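Local coordinates for protein alcohol dehydrogenase YqhD (Escherichia coli, PDB 4QGS) that reduces a broad range of short-chain aldehydes to alcohols with NADPH, using one catalytic zinc ion per subunit, at residues G202-F207 / L348-H353; Y192-R197 / D250-V255; R42-Y47 / K90-Q95. All blocks are in the same frame, centred on the assembly; numbering follows the deposited sequence.

Contact 1: G202-F207 / L348-H353; sequences GVVDAF and LGVPTH. With ZN (zinc ion), chain B.
L348 reaches helix 196-211 with one methyl. Its CD1 lies 3.6 Å from V203 CG1 and 3.8 Å from V204 CG2. It therefore bridges two neighbouring valines of the helix. The L348 side chain crosses that of V203 at about a right angle. Against V204 it runs past in the opposite direction. V350 adds the third apolar touch, its CG2 meeting V204 CG2 at 3.9 Å. V204 CG2 is thus shared by L348 and V350. With CG1 anti to the backbone N (chi1 171°), CG2 falls beside that N, anti to the carbonyl carbon. All four touching residues are buried, and the contact between the segments is purely apolar.

D205 follows V204 directly in the helix but does not take part in this packing. Its OD1 binds the zinc ion at 2.1 Å. Water 1 and water 2 also bind the metal, each at 2.1 Å. H209, one helical turn on from D205, and H278 and H292 complete the protein ligands.

Further out, V204 also touches A293 of helix 292-306 and F345 of helix 330-347. V350 touches Q294 and A297 of helix 292-306. L348 packs on L243 of helix 222-244. The loop that brings L348 and V350 here leaves helix 330-347 through a Schellman motif, with G349 at positive phi. Beyond the touching residues, T352 OG1 accepts a hydrogen bond from R342 of that helix, tying the loop back to it.

The arrangement belongs to the all-helical C-terminal domain of iron-containing alcohol dehydrogenases. One side of helix 196-211 is packed against a loop. The same helix supplies the aspartate and first histidine of the catalytic metal site, which holds zinc in this enzyme.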
loop_
_atom_site.group_PDB
_atom_site.type_symbol
_atom_site.label_atom_id
_atom_site.label_comp_id
_atom_site.label_asym_id
_atom_site.label_seq_id
_atom_site.Cartn_x
_atom_site.Cartn_y
_atom_site.Cartn_z
ATOM N N GLY A 202 -5.786 -7.090 -2.306
ATOM C CA GLY A 202 -5.340 -6.550 -1.025
ATOM C C GLY A 202 -4.524 -7.557 -0.247
ATOM O O GLY A 202 -3.507 -7.204 0.379
ATOM N N VAL A 203 -4.967 -8.809 -0.260
ATOM C CA VAL A 203 -4.243 -9.866 0.434
ATOM C C VAL A 203 -2.859 -10.069 -0.195
ATOM O O VAL A 203 -1.852 -10.149 0.506
ATOM C CB VAL A 203 -5.040 -11.182 0.434
ATOM C CG1 VAL A 203 -4.159 -12.344 0.895
ATOM C CG2 VAL A 203 -6.253 -11.034 1.338
ATOM N N VAL A 204 -2.803 -10.134 -1.520
ATOM C CA VAL A 204 -1.524 -10.307 -2.200
ATOM C C VAL A 204 -0.584 -9.128 -1.944
ATOM O O VAL A 204 0.602 -9.315 -1.646
ATOM C CB VAL A 204 -1.727 -10.488 -3.714
ATOM C CG1 VAL A 204 -0.374 -10.446 -4.433
ATOM C CG2 VAL A 204 -2.417 -11.812 -3.983
ATOM N N ASP A 205 -1.111 -7.911 -2.021
ATOM C CA ASP A 205 -0.275 -6.724 -1.854
ATOM C C ASP A 205 0.286 -6.674 -0.428
ATOM O O ASP A 205 1.490 -6.430 -0.231
ATOM C CB ASP A 205 -1.073 -5.465 -2.170
ATOM C CG ASP A 205 -0.212 -4.194 -2.171
ATOM O OD1 ASP A 205 0.950 -4.193 -2.668
ATOM O OD2 ASP A 205 -0.725 -3.175 -1.662
ATOM N N ALA A 206 -0.564 -6.946 0.561
ATOM C CA ALA A 206 -0.070 -7.014 1.950
ATOM C C ALA A 206 1.020 -8.085 2.118
ATOM O O ALA A 206 2.043 -7.860 2.782
ATOM C CB ALA A 206 -1.225 -7.277 2.913
ATOM N N PHE A 207 0.804 -9.244 1.508
ATOM C CA PHE A 207 1.734 -10.362 1.597
ATOM C C PHE A 207 3.081 -9.943 1.021
ATOM O O PHE A 207 4.142 -10.161 1.625
ATOM C CB PHE A 207 1.161 -11.578 0.851
ATOM C CG PHE A 207 1.917 -12.872 1.079
ATOM C CD1 PHE A 207 1.441 -13.821 1.972
ATOM C CD2 PHE A 207 3.090 -13.145 0.378
ATOM C CE1 PHE A 207 2.109 -15.026 2.164
ATOM C CE2 PHE A 207 3.772 -14.351 0.576
ATOM C CZ PHE A 207 3.284 -15.286 1.466
ATOM N N LEU A 348 -6.069 -17.587 -4.609
ATOM C CA LEU A 348 -6.784 -16.342 -4.346
ATOM C C LEU A 348 -7.419 -15.765 -5.610
ATOM O O LEU A 348 -8.155 -14.783 -5.544
ATOM C CB LEU A 348 -5.845 -15.293 -3.738
ATOM C CG LEU A 348 -5.346 -15.551 -2.318
ATOM C CD1 LEU A 348 -4.276 -14.510 -1.978
ATOM C CD2 LEU A 348 -6.490 -15.520 -1.296
ATOM N N GLY A 349 -7.120 -16.367 -6.758
ATOM C CA GLY A 349 -7.643 -15.877 -8.025
ATOM C C GLY A 349 -6.731 -14.877 -8.709
ATOM O O GLY A 349 -7.168 -14.132 -9.587
ATOM N N VAL A 350 -5.454 -14.862 -8.321
ATOM C CA VAL A 350 -4.472 -13.941 -8.892
ATOM C C VAL A 350 -3.360 -14.706 -9.616
ATOM O O VAL A 350 -2.395 -15.142 -8.993
ATOM C CB VAL A 350 -3.814 -13.031 -7.817
ATOM C CG1 VAL A 350 -3.013 -11.920 -8.493
ATOM C CG2 VAL A 350 -4.876 -12.441 -6.878
ATOM N N PRO A 351 -3.502 -14.883 -10.935
ATOM C CA PRO A 351 -2.554 -15.660 -11.748
ATOM C C PRO A 351 -1.132 -15.120 -11.720
ATOM O O PRO A 351 -0.922 -13.913 -11.573
ATOM C CB PRO A 351 -3.140 -15.551 -13.168
ATOM C CG PRO A 351 -4.579 -15.309 -12.957
ATOM C CD PRO A 351 -4.677 -14.458 -11.716
ATOM N N THR A 352 -0.157 -16.001 -11.904
ATOM C CA THR A 352 1.236 -15.614 -11.690
ATOM C C THR A 352 2.158 -15.684 -12.910
ATOM O O THR A 352 3.360 -15.587 -12.763
ATOM C CB THR A 352 1.860 -16.479 -10.578
ATOM O OG1 THR A 352 1.860 -17.850 -10.992
ATOM C CG2 THR A 352 1.066 -16.339 -9.270
ATOM N N HIS A 353 1.610 -15.829 -14.116
ATOM C CA HIS A 353 2.428 -15.778 -15.326
ATOM C C HIS A 353 1.901 -14.725 -16.304
ATOM O O HIS A 353 0.690 -14.492 -16.371
ATOM C CB HIS A 353 2.471 -17.155 -16.018
ATOM C CG HIS A 353 3.108 -18.235 -15.192
ATOM N ND1 HIS A 353 2.381 -19.090 -14.392
ATOM C CD2 HIS A 353 4.406 -18.592 -15.039
ATOM C CE1 HIS A 353 3.201 -19.925 -13.780
ATOM N NE2 HIS A 353 4.437 -19.645 -14.157
HETATM ZN ZN ZN B . 2.179 -2.487 -3.032
HETATM O O HOH W 1 2.762 -0.484 -3.229
HETATM O O HOH W 2 0.499 -1.319 -2.365
#

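Contact 2: Y192-R197 / D250-V255; sequences YTLPPR and DVRANV
Y192 meets the aliphatic part of R252 at a slant, through CD1 and CE1 of its ring. Its CE1 is 3.7 Å from R252 CG, and the ring and guanidinium planes stand 37° apart. The backbone of Y192 also takes part. Y192 O lies 2.7 Å from water 3, placed to accept a hydrogen bond. T193, an NADP(+)-binding residue, takes no part; its CB points away from the helix segment. L194 comes next and puts CD1 at the guanidinium edge, 4.0 Å from R252 NH2. L194 O is likewise placed to accept from water 3, though the water has more acceptors in reach than protons. That water lies in the guanidinium plane and accepts a bond from R252 NH1 at 2.9 Å. The arginine chain bends at chi2 (-48°) and chi3 (-62°), which brings its guanidinium group up to Y192 and L194. NH1 also bonds P246 O. A leucine in place of R252 would probably leave water 3 without the N-H that R252 gives it and P246 O without this partner. P195 then serves as N-cap of helix 196-211. R252 packs on A242 of helix 222-244 and on V199 of helix 196-211, so helix 249-262 meets both these helices beside the loop that follows strand 183-186.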
loop_
_atom_site.group_PDB
_atom_site.type_symbol
_atom_site.label_atom_id
_atom_site.label_comp_id
_atom_site.label_asym_id
_atom_site.label_seq_id
_atom_site.Cartn_x
_atom_site.Cartn_y
_atom_site.Cartn_z
ATOM N N TYR A 192 -16.694 -5.401 3.917
ATOM C CA TYR A 192 -17.576 -6.477 3.438
ATOM C C TYR A 192 -18.001 -6.300 1.982
ATOM O O TYR A 192 -18.239 -7.280 1.275
ATOM C CB TYR A 192 -18.847 -6.567 4.280
ATOM C CG TYR A 192 -18.695 -7.035 5.705
ATOM C CD1 TYR A 192 -17.443 -7.350 6.252
ATOM C CD2 TYR A 192 -19.815 -7.160 6.517
ATOM C CE1 TYR A 192 -17.330 -7.764 7.576
ATOM C CE2 TYR A 192 -19.709 -7.575 7.822
ATOM C CZ TYR A 192 -18.469 -7.881 8.355
ATOM O OH TYR A 192 -18.406 -8.293 9.666
ATOM N N THR A 193 -18.123 -5.050 1.547
ATOM C CA THR A 193 -18.653 -4.758 0.212
ATOM C C THR A 193 -17.593 -4.799 -0.903
ATOM O O THR A 193 -17.928 -4.710 -2.089
ATOM C CB THR A 193 -19.340 -3.373 0.187
ATOM O OG1 THR A 193 -18.407 -2.370 0.616
ATOM C CG2 THR A 193 -20.547 -3.367 1.099
ATOM N N LEU A 194 -16.324 -4.939 -0.540
ATOM C CA LEU A 194 -15.272 -5.023 -1.549
ATOM C C LEU A 194 -15.468 -6.210 -2.493
ATOM O O LEU A 194 -15.695 -7.336 -2.048
ATOM C CB LEU A 194 -13.901 -5.134 -0.886
ATOM C CG LEU A 194 -13.481 -3.932 -0.051
ATOM C CD1 LEU A 194 -12.274 -4.278 0.814
ATOM C CD2 LEU A 194 -13.155 -2.777 -0.982
ATOM N N PRO A 195 -15.372 -5.965 -3.806
ATOM C CA PRO A 195 -15.448 -7.103 -4.725
ATOM C C PRO A 195 -14.297 -8.071 -4.496
ATOM O O PRO A 195 -13.223 -7.657 -4.014
ATOM C CB PRO A 195 -15.355 -6.450 -6.121
ATOM C CG PRO A 195 -15.729 -5.026 -5.909
ATOM C CD PRO A 195 -15.270 -4.680 -4.511
ATOM N N PRO A 196 -14.506 -9.350 -4.838
ATOM C CA PRO A 196 -13.502 -10.400 -4.634
ATOM C C PRO A 196 -12.154 -10.013 -5.240
ATOM O O PRO A 196 -11.120 -10.280 -4.630
ATOM C CB PRO A 196 -14.115 -11.611 -5.349
ATOM C CG PRO A 196 -15.598 -11.371 -5.273
ATOM C CD PRO A 196 -15.763 -9.882 -5.405
ATOM N N ARG A 197 -12.174 -9.394 -6.421
ATOM C CA ARG A 197 -10.948 -8.922 -7.071
ATOM C C ARG A 197 -10.128 -8.025 -6.143
ATOM O O ARG A 197 -8.909 -8.211 -5.986
ATOM C CB ARG A 197 -11.298 -8.177 -8.372
ATOM C CG ARG A 197 -10.163 -7.359 -8.990
ATOM C CD ARG A 197 -10.705 -6.500 -10.142
ATOM N NE ARG A 197 -9.664 -5.746 -10.838
ATOM C CZ ARG A 197 -9.895 -4.972 -11.899
ATOM N NH1 ARG A 197 -8.899 -4.315 -12.480
ATOM N NH2 ARG A 197 -11.129 -4.851 -12.378
ATOM N N ASP A 250 -14.664 -11.833 12.191
ATOM C CA ASP A 250 -13.352 -12.196 12.731
ATOM C C ASP A 250 -12.332 -12.342 11.611
ATOM O O ASP A 250 -11.179 -11.886 11.735
ATOM C CB ASP A 250 -13.426 -13.501 13.534
ATOM C CG ASP A 250 -14.051 -13.318 14.909
ATOM O OD1 ASP A 250 -14.234 -12.161 15.345
ATOM O OD2 ASP A 250 -14.344 -14.348 15.558
ATOM N N VAL A 251 -12.761 -12.978 10.524
ATOM C CA VAL A 251 -11.913 -13.160 9.346
ATOM C C VAL A 251 -11.527 -11.824 8.740
ATOM O O VAL A 251 -10.334 -11.559 8.519
ATOM C CB VAL A 251 -12.608 -14.028 8.275
ATOM C CG1 VAL A 251 -11.902 -13.895 6.924
ATOM C CG2 VAL A 251 -12.631 -15.474 8.721
ATOM N N ARG A 252 -12.521 -10.971 8.490
ATOM C CA ARG A 252 -12.264 -9.675 7.844
ATOM C C ARG A 252 -11.440 -8.759 8.747
ATOM O O ARG A 252 -10.616 -7.973 8.275
ATOM C CB ARG A 252 -13.585 -8.992 7.456
ATOM C CG ARG A 252 -14.443 -9.789 6.467
ATOM C CD ARG A 252 -13.641 -10.316 5.266
ATOM N NE ARG A 252 -13.053 -9.265 4.442
ATOM C CZ ARG A 252 -13.651 -8.718 3.388
ATOM N NH1 ARG A 252 -14.874 -9.112 3.036
ATOM N NH2 ARG A 252 -13.030 -7.783 2.684
ATOM N N ALA A 253 -11.652 -8.888 10.051
ATOM C CA ALA A 253 -10.875 -8.130 11.030
ATOM C C ALA A 253 -9.405 -8.550 11.021
ATOM O O ALA A 253 -8.495 -7.704 10.996
ATOM C CB ALA A 253 -11.473 -8.302 12.440
ATOM N N ASN A 254 -9.158 -9.858 11.051
ATOM C CA ASN A 254 -7.778 -10.338 11.024
ATOM C C ASN A 254 -7.080 -9.917 9.745
ATOM O O ASN A 254 -5.909 -9.550 9.767
ATOM C CB ASN A 254 -7.717 -11.858 11.169
ATOM C CG ASN A 254 -7.795 -12.303 12.613
ATOM O OD1 ASN A 254 -7.104 -11.756 13.471
ATOM N ND2 ASN A 254 -8.627 -13.298 12.887
ATOM N N VAL A 255 -7.786 -9.957 8.617
ATOM C CA VAL A 255 -7.128 -9.593 7.367
ATOM C C VAL A 255 -6.831 -8.090 7.334
ATOM O O VAL A 255 -5.739 -7.671 6.948
ATOM C CB VAL A 255 -7.974 -10.022 6.147
ATOM C CG1 VAL A 255 -7.366 -9.461 4.865
ATOM C CG2 VAL A 255 -8.038 -11.531 6.104
HETATM O O HOH W 3 -15.975 -8.491 0.378
#

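Contact 3: R42-Y47 / K90-Q95; sequences RVLITY and KLVREQ
L44 holds its CG anti to the backbone N (chi1 -180°), which extends the side chain from strand 42-46 toward helix 82-95. Its two methyls then part to meet different residues of the helix. CD2 touches V92 CG2 at 3.7 Å. CD1 meets L91 CD2 at 4.0 Å. Both pairs meet at a slant. The V92 methyl that is used stands beside the backbone N, while its CG1 is anti to that N (chi1 160°). L44 and V92 are buried, and L91 is partly exposed.

R42 sits two residues earlier on the same side of the strand. Its chain bends at chi2 and chi3 and passes Q95 at the end of segment 90-95. CD lies 3.2 Å from Q95 O, and NH1 lies 3.6 Å from the same oxygen. Q95 O stands at the guanidinium edge, near its plane. The positive group near the Q95 carbonyl is probably favourable electrostatically. The main polar partner of R42 is D69, which forms a salt bridge to NE. On the helix, K90 NZ and E94 OE1 form a weak salt bridge of 3.4 Å, one turn apart.

Neighbouring strands close the apolar patch. L44 and V92 both touch L100 of strand 99-104 and V97 of the loop before it. L44 also packs on F73 of strand 69-73. V92 reaches I142 as well. The side chain of I45 points to the other face of the sheet, where helix 57-64 covers it.

The segment axes approach to 10.2 Å and run nearly antiparallel, at 167°. A helix laid antiparallel on a parallel sheet, with helices on both faces, is typical of the Rossmann-like nucleotide-binding domain of this family. This patch lies away from the annotated NADP(+) and zinc sites.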
loop_
_atom_site.group_PDB
_atom_site.type_symbol
_atom_site.label_atom_id
_atom_site.label_comp_id
_atom_site.label_asym_id
_atom_site.label_seq_id
_atom_site.Cartn_x
_atom_site.Cartn_y
_atom_site.Cartn_z
ATOM N N ARG A 42 -13.930 23.493 11.334
ATOM C CA ARG A 42 -14.548 23.504 10.020
ATOM C C ARG A 42 -13.935 22.333 9.256
ATOM O O ARG A 42 -12.764 22.370 8.874
ATOM C CB ARG A 42 -14.336 24.839 9.301
ATOM C CG ARG A 42 -15.067 24.960 7.962
ATOM C CD ARG A 42 -15.521 26.400 7.682
ATOM N NE ARG A 42 -16.368 26.918 8.755
ATOM C CZ ARG A 42 -16.712 28.196 8.907
ATOM N NH1 ARG A 42 -16.297 29.111 8.044
ATOM N NH2 ARG A 42 -17.483 28.555 9.928
ATOM N N VAL A 43 -14.727 21.283 9.077
ATOM C CA VAL A 43 -14.235 20.008 8.567
ATOM C C VAL A 43 -14.486 19.868 7.073
ATOM O O VAL A 43 -15.603 20.052 6.613
ATOM C CB VAL A 43 -14.914 18.814 9.283
ATOM C CG1 VAL A 43 -14.351 17.490 8.778
ATOM C CG2 VAL A 43 -14.767 18.922 10.802
ATOM N N LEU A 44 -13.446 19.542 6.312
ATOM C CA LEU A 44 -13.645 19.137 4.925
ATOM C C LEU A 44 -13.495 17.622 4.802
ATOM O O LEU A 44 -12.417 17.069 5.051
ATOM C CB LEU A 44 -12.656 19.841 3.985
ATOM C CG LEU A 44 -12.821 19.458 2.508
ATOM C CD1 LEU A 44 -14.151 19.933 1.959
ATOM C CD2 LEU A 44 -11.665 20.001 1.669
ATOM N N ILE A 45 -14.587 16.968 4.432
ATOM C CA ILE A 45 -14.601 15.543 4.131
ATOM C C ILE A 45 -14.228 15.326 2.665
ATOM O O ILE A 45 -14.885 15.851 1.777
ATOM C CB ILE A 45 -15.983 14.934 4.383
ATOM C CG1 ILE A 45 -16.371 15.075 5.850
ATOM C CG2 ILE A 45 -16.025 13.465 3.922
ATOM C CD1 ILE A 45 -17.712 14.422 6.164
ATOM N N THR A 46 -13.168 14.564 2.423
ATOM C CA THR A 46 -12.737 14.287 1.058
ATOM C C THR A 46 -13.035 12.840 0.686
ATOM O O THR A 46 -12.964 11.948 1.527
ATOM C CB THR A 46 -11.240 14.557 0.886
ATOM O OG1 THR A 46 -10.512 13.720 1.786
ATOM C CG2 THR A 46 -10.914 16.013 1.190
ATOM N N TYR A 47 -13.380 12.599 -0.574
ATOM C CA TYR A 47 -13.572 11.225 -1.019
ATOM C C TYR A 47 -13.322 11.070 -2.515
ATOM O O TYR A 47 -13.001 12.039 -3.208
ATOM C CB TYR A 47 -14.969 10.724 -0.669
ATOM C CG TYR A 47 -16.107 11.579 -1.183
ATOM C CD1 TYR A 47 -16.660 11.355 -2.438
ATOM C CD2 TYR A 47 -16.643 12.595 -0.404
ATOM C CE1 TYR A 47 -17.709 12.133 -2.905
ATOM C CE2 TYR A 47 -17.687 13.373 -0.861
ATOM C CZ TYR A 47 -18.215 13.139 -2.109
ATOM O OH TYR A 47 -19.255 13.918 -2.565
ATOM N N LYS A 90 -7.617 25.205 -2.760
ATOM C CA LYS A 90 -8.319 26.467 -2.974
ATOM C C LYS A 90 -9.519 26.612 -2.036
ATOM O O LYS A 90 -9.634 27.605 -1.313
ATOM C CB LYS A 90 -8.785 26.580 -4.428
ATOM C CG LYS A 90 -9.159 27.996 -4.855
ATOM C CD LYS A 90 -10.495 28.041 -5.587
ATOM C CE LYS A 90 -11.636 27.572 -4.701
ATOM N NZ LYS A 90 -12.961 27.702 -5.371
ATOM N N LEU A 91 -10.409 25.623 -2.062
ATOM C CA LEU A 91 -11.601 25.630 -1.216
ATOM C C LEU A 91 -11.212 25.727 0.257
ATOM O O LEU A 91 -11.816 26.484 1.017
ATOM C CB LEU A 91 -12.448 24.372 -1.474
ATOM C CG LEU A 91 -13.807 24.143 -0.795
ATOM C CD1 LEU A 91 -14.590 23.096 -1.565
ATOM C CD2 LEU A 91 -13.678 23.698 0.652
ATOM N N VAL A 92 -10.198 24.962 0.650
ATOM C CA VAL A 92 -9.760 24.916 2.037
ATOM C C VAL A 92 -9.365 26.291 2.579
ATOM O O VAL A 92 -9.826 26.703 3.644
ATOM C CB VAL A 92 -8.570 23.952 2.212
ATOM C CG1 VAL A 92 -7.822 24.261 3.482
ATOM C CG2 VAL A 92 -9.052 22.509 2.209
ATOM N N ARG A 93 -8.515 27.004 1.849
ATOM C CA ARG A 93 -8.045 28.298 2.324
ATOM C C ARG A 93 -9.136 29.365 2.207
ATOM O O ARG A 93 -9.199 30.288 3.019
ATOM C CB ARG A 93 -6.788 28.725 1.564
ATOM C CG ARG A 93 -7.020 29.087 0.116
ATOM C CD ARG A 93 -5.766 29.679 -0.484
ATOM N NE ARG A 93 -4.686 28.701 -0.529
ATOM C CZ ARG A 93 -3.401 29.014 -0.656
ATOM N NH1 ARG A 93 -3.030 30.286 -0.739
ATOM N NH2 ARG A 93 -2.486 28.055 -0.690
ATOM N N GLU A 94 -9.997 29.221 1.205
ATOM C CA GLU A 94 -11.090 30.158 0.976
ATOM C C GLU A 94 -12.162 30.043 2.054
ATOM O O GLU A 94 -12.677 31.048 2.546
ATOM C CB GLU A 94 -11.712 29.915 -0.399
ATOM C CG GLU A 94 -11.714 31.125 -1.314
ATOM C CD GLU A 94 -11.925 30.750 -2.770
ATOM O OE1 GLU A 94 -13.010 30.225 -3.099
ATOM O OE2 GLU A 94 -11.005 30.981 -3.584
ATOM N N GLN A 95 -12.495 28.805 2.409
ATOM C CA GLN A 95 -13.530 28.528 3.400
ATOM C C GLN A 95 -12.954 28.394 4.807
ATOM O O GLN A 95 -13.694 28.194 5.770
ATOM C CB GLN A 95 -14.292 27.254 3.026
ATOM C CG GLN A 95 -15.310 27.432 1.916
ATOM C CD GLN A 95 -16.593 28.075 2.408
ATOM O OE1 GLN A 95 -16.755 28.329 3.602
ATOM N NE2 GLN A 95 -17.516 28.334 1.488
#

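Contacts 1 and 2 share helix 196-211, and V203 CG2 of contact 1 touches V255 CG1 of contact 2 at 4.0 Å. Contact 3 is separate: its centre lies about 37 Å from that of contact 1 and about 31 Å from that of contact 2. Contact 1 is wholly buried, apolar, and next to a zinc ligand. Contact 2 is only partly buried, and there an arginine and a water serve backbone carbonyls near the cofactor site. Contact 3 mixes the two characters, with buried leucine and valine at its centre and charged or polar groups at its border. It joins strand to helix in the sheet domain, whereas contacts 1 and 2 join helices and loops.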